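Local atomic coordinates of acetolactate synthase isozyme 1 large subunit (Escherichia coli, PDB entry 6LPI), a protein that forms the large subunit of a thiamine diphosphate-dependent enzyme of the acetohydroxy-acid synthase family and carries bound thiamine diphosphate, flavin-adenine dinucleotide and magnesium. Residues A78-C83 / I103-I108. Residues are numbered along the deposited sequence; the frame is centred on the assembly and turned at random.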
ATOM      1  N   ALA B  78       8.915   8.953   2.403  1.00 52.72           N
ATOM      2  CA  ALA B  78       9.254   9.258   3.787  1.00 38.45           C
ATOM      3  C   ALA B  78      10.312   8.266   4.255  1.00 45.06           C
ATOM      4  O   ALA B  78      10.425   7.176   3.706  1.00 50.95           O
ATOM      5  CB  ALA B  78       8.015   9.209   4.671  1.00 38.32           C
ATOM      6  N   VAL B  79      11.111   8.653   5.246  1.00 47.05           N
ATOM      7  CA  VAL B  79      12.323   7.937   5.632  1.00 37.39           C
ATOM      8  C   VAL B  79      12.232   7.465   7.077  1.00 38.04           C
ATOM      9  O   VAL B  79      11.902   8.251   7.971  1.00 47.70           O
ATOM     10  CB  VAL B  79      13.561   8.825   5.429  1.00 52.97           C
ATOM     11  CG1 VAL B  79      14.806   8.161   5.997  1.00 60.80           C
ATOM     12  CG2 VAL B  79      13.731   9.134   3.933  1.00 54.67           C
ATOM     13  N   CYS B  80      12.590   6.197   7.314  1.00 36.64           N
ATOM     14  CA  CYS B  80      12.723   5.672   8.672  1.00 39.87           C
ATOM     15  C   CYS B  80      14.094   5.044   8.869  1.00 42.81           C
ATOM     16  O   CYS B  80      14.745   4.634   7.910  1.00 55.33           O
ATOM     17  CB  CYS B  80      11.631   4.655   8.997  1.00 50.31           C
ATOM     18  SG  CYS B  80      11.359   3.453   7.718  1.00 62.78           S
ATOM     19  N   MET B  81      14.543   4.971  10.123  1.00 43.27           N
ATOM     20  CA  MET B  81      15.927   4.588  10.396  1.00 50.90           C
ATOM     21  C   MET B  81      16.012   3.629  11.572  1.00 49.91           C
ATOM     22  O   MET B  81      15.293   3.790  12.558  1.00 54.51           O
ATOM     23  CB  MET B  81      16.779   5.807  10.743  1.00 55.79           C
ATOM     24  CG  MET B  81      16.597   6.993   9.853  1.00 58.82           C
ATOM     25  SD  MET B  81      17.799   8.222  10.315  1.00 70.86           S
ATOM     26  CE  MET B  81      18.977   8.045   8.974  1.00 74.66           C
ATOM     27  N   ALA B  82      16.937   2.675  11.493  1.00 45.39           N
ATOM     28  CA  ALA B  82      17.135   1.748  12.600  1.00 41.60           C
ATOM     29  C   ALA B  82      18.560   1.198  12.561  1.00 46.94           C
ATOM     30  O   ALA B  82      19.282   1.348  11.569  1.00 56.23           O
ATOM     31  CB  ALA B  82      16.093   0.629  12.572  1.00 36.84           C
ATOM     32  N   CYS B  83      18.966   0.573  13.670  1.00 40.24           N
ATOM     33  CA  CYS B  83      20.262  -0.093  13.755  1.00 48.98           C
ATOM     34  C   CYS B  83      20.198  -1.514  13.182  1.00 47.45           C
ATOM     35  O   CYS B  83      19.167  -1.968  12.681  1.00 54.90           O
ATOM     36  CB  CYS B  83      20.757  -0.109  15.203  1.00 58.50           C
ATOM     37  SG  CYS B  83      19.721  -1.058  16.363  1.00 63.06           S
ATOM     38  N   ILE B 103       3.521   2.040  -1.378  1.00 50.30           N
ATOM     39  CA  ILE B 103       3.831   3.322  -0.741  1.00 53.31           C
ATOM     40  C   ILE B 103       5.317   3.642  -0.840  1.00 53.46           C
ATOM     41  O   ILE B 103       6.157   2.746  -0.655  1.00 52.34           O
ATOM     42  CB  ILE B 103       3.372   3.336   0.725  1.00 56.75           C
ATOM     43  CG1 ILE B 103       1.893   2.991   0.803  1.00 58.29           C
ATOM     44  CG2 ILE B 103       3.652   4.664   1.387  1.00 61.18           C
ATOM     45  CD1 ILE B 103       1.657   1.845   1.679  1.00 61.76           C
ATOM     46  N   PRO B 104       5.688   4.900  -1.158  1.00 54.12           N
ATOM     47  CA  PRO B 104       7.113   5.254  -1.265  1.00 53.99           C
ATOM     48  C   PRO B 104       7.757   5.459   0.098  1.00 52.16           C
ATOM     49  O   PRO B 104       7.570   6.482   0.758  1.00 67.51           O
ATOM     50  CB  PRO B 104       7.089   6.558  -2.073  1.00 53.14           C
ATOM     51  CG  PRO B 104       5.749   7.158  -1.737  1.00 45.48           C
ATOM     52  CD  PRO B 104       4.807   6.018  -1.554  1.00 42.24           C
ATOM     53  N   LEU B 105       8.523   4.483   0.530  1.00 47.79           N
ATOM     54  CA  LEU B 105       9.289   4.573   1.752  1.00 47.44           C
ATOM     55  C   LEU B 105      10.764   4.368   1.425  1.00 52.36           C
ATOM     56  O   LEU B 105      11.113   3.522   0.599  1.00 62.35           O
ATOM     57  CB  LEU B 105       8.785   3.495   2.730  1.00 46.89           C
ATOM     58  CG  LEU B 105       8.664   3.752   4.225  1.00 48.47           C
ATOM     59  CD1 LEU B 105       7.579   4.791   4.441  1.00 55.29           C
ATOM     60  CD2 LEU B 105       8.343   2.450   4.952  1.00 42.92           C
ATOM     61  N   ILE B 106      11.630   5.147   2.054  1.00 52.57           N
ATOM     62  CA  ILE B 106      13.054   4.842   2.121  1.00 49.90           C
ATOM     63  C   ILE B 106      13.352   4.462   3.556  1.00 40.75           C
ATOM     64  O   ILE B 106      13.052   5.217   4.490  1.00 38.71           O
ATOM     65  CB  ILE B 106      13.953   5.995   1.645  1.00 50.89           C
ATOM     66  CG1 ILE B 106      14.058   6.020   0.120  1.00 50.25           C
ATOM     67  CG2 ILE B 106      15.338   5.862   2.228  1.00 54.85           C
ATOM     68  CD1 ILE B 106      12.944   6.656  -0.575  1.00 48.62           C
ATOM     69  N   CYS B 107      13.942   3.292   3.719  1.00 42.03           N
ATOM     70  CA  CYS B 107      14.245   2.716   5.017  1.00 47.50           C
ATOM     71  C   CYS B 107      15.757   2.555   5.112  1.00 50.24           C
ATOM     72  O   CYS B 107      16.356   1.827   4.316  1.00 58.70           O
ATOM     73  CB  CYS B 107      13.508   1.382   5.142  1.00 55.61           C
ATOM     74  SG  CYS B 107      14.208   0.213   6.259  1.00 73.99           S
ATOM     75  N   ILE B 108      16.372   3.216   6.084  1.00 41.41           N
ATOM     76  CA  ILE B 108      17.823   3.235   6.222  1.00 40.05           C
ATOM     77  C   ILE B 108      18.210   2.528   7.510  1.00 40.96           C
ATOM     78  O   ILE B 108      17.712   2.854   8.596  1.00 48.02           O
ATOM     79  CB  ILE B 108      18.386   4.662   6.179  1.00 38.12           C
ATOM     80  CG1 ILE B 108      18.248   5.242   4.767  1.00 47.20           C
ATOM     81  CG2 ILE B 108      19.817   4.657   6.575  1.00 37.52           C
ATOM     82  CD1 ILE B 108      18.379   6.755   4.699  1.00 38.54           C
TER
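Strands 78-82 and 105-108 run parallel, and five backbone hydrogen bonds lace Ala78, Cys80 and Ala82 to Pro104, Ile106 and Ile108. Ile108 N to Cys80 O is nearly straight (2.8 Å, 177° at the hydrogen), whereas Ala78 N to Pro104 O stretches to 3.3 Å where the ladder begins. Val79 CA also donates a C-H to Ile106 O, so that carbonyl receives both this contact and the Cys80 N bond.

Apolar contacts line both faces. On one, Val79 straddles two neighbours: CG2 lies 3.9 Å from Ile106 CB, while CG1, set anti to the backbone N (chi1 173°), meets Ile108 CD1 at 4.1 Å. Phe155 of helix 147-159 covers Val79 and Ile106. On the other face Cys80 SG sits 3.9 Å from Cys107 CB and also touches Leu105 CD2; Leu91 of helix 86-101 packs on both cysteines.

The contact pairs the two parallel strands of a beta-alpha-beta unit, connected by helix 86-101, in the N-terminal thiamine diphosphate-binding domain; strand 78-82 leads directly into Cys83 of the thiamine diphosphate pocket. With the N and O of Ala78, Cys80, Ile106 and Ile108 all paired between two buried apolar faces, the register of the strands is fixed.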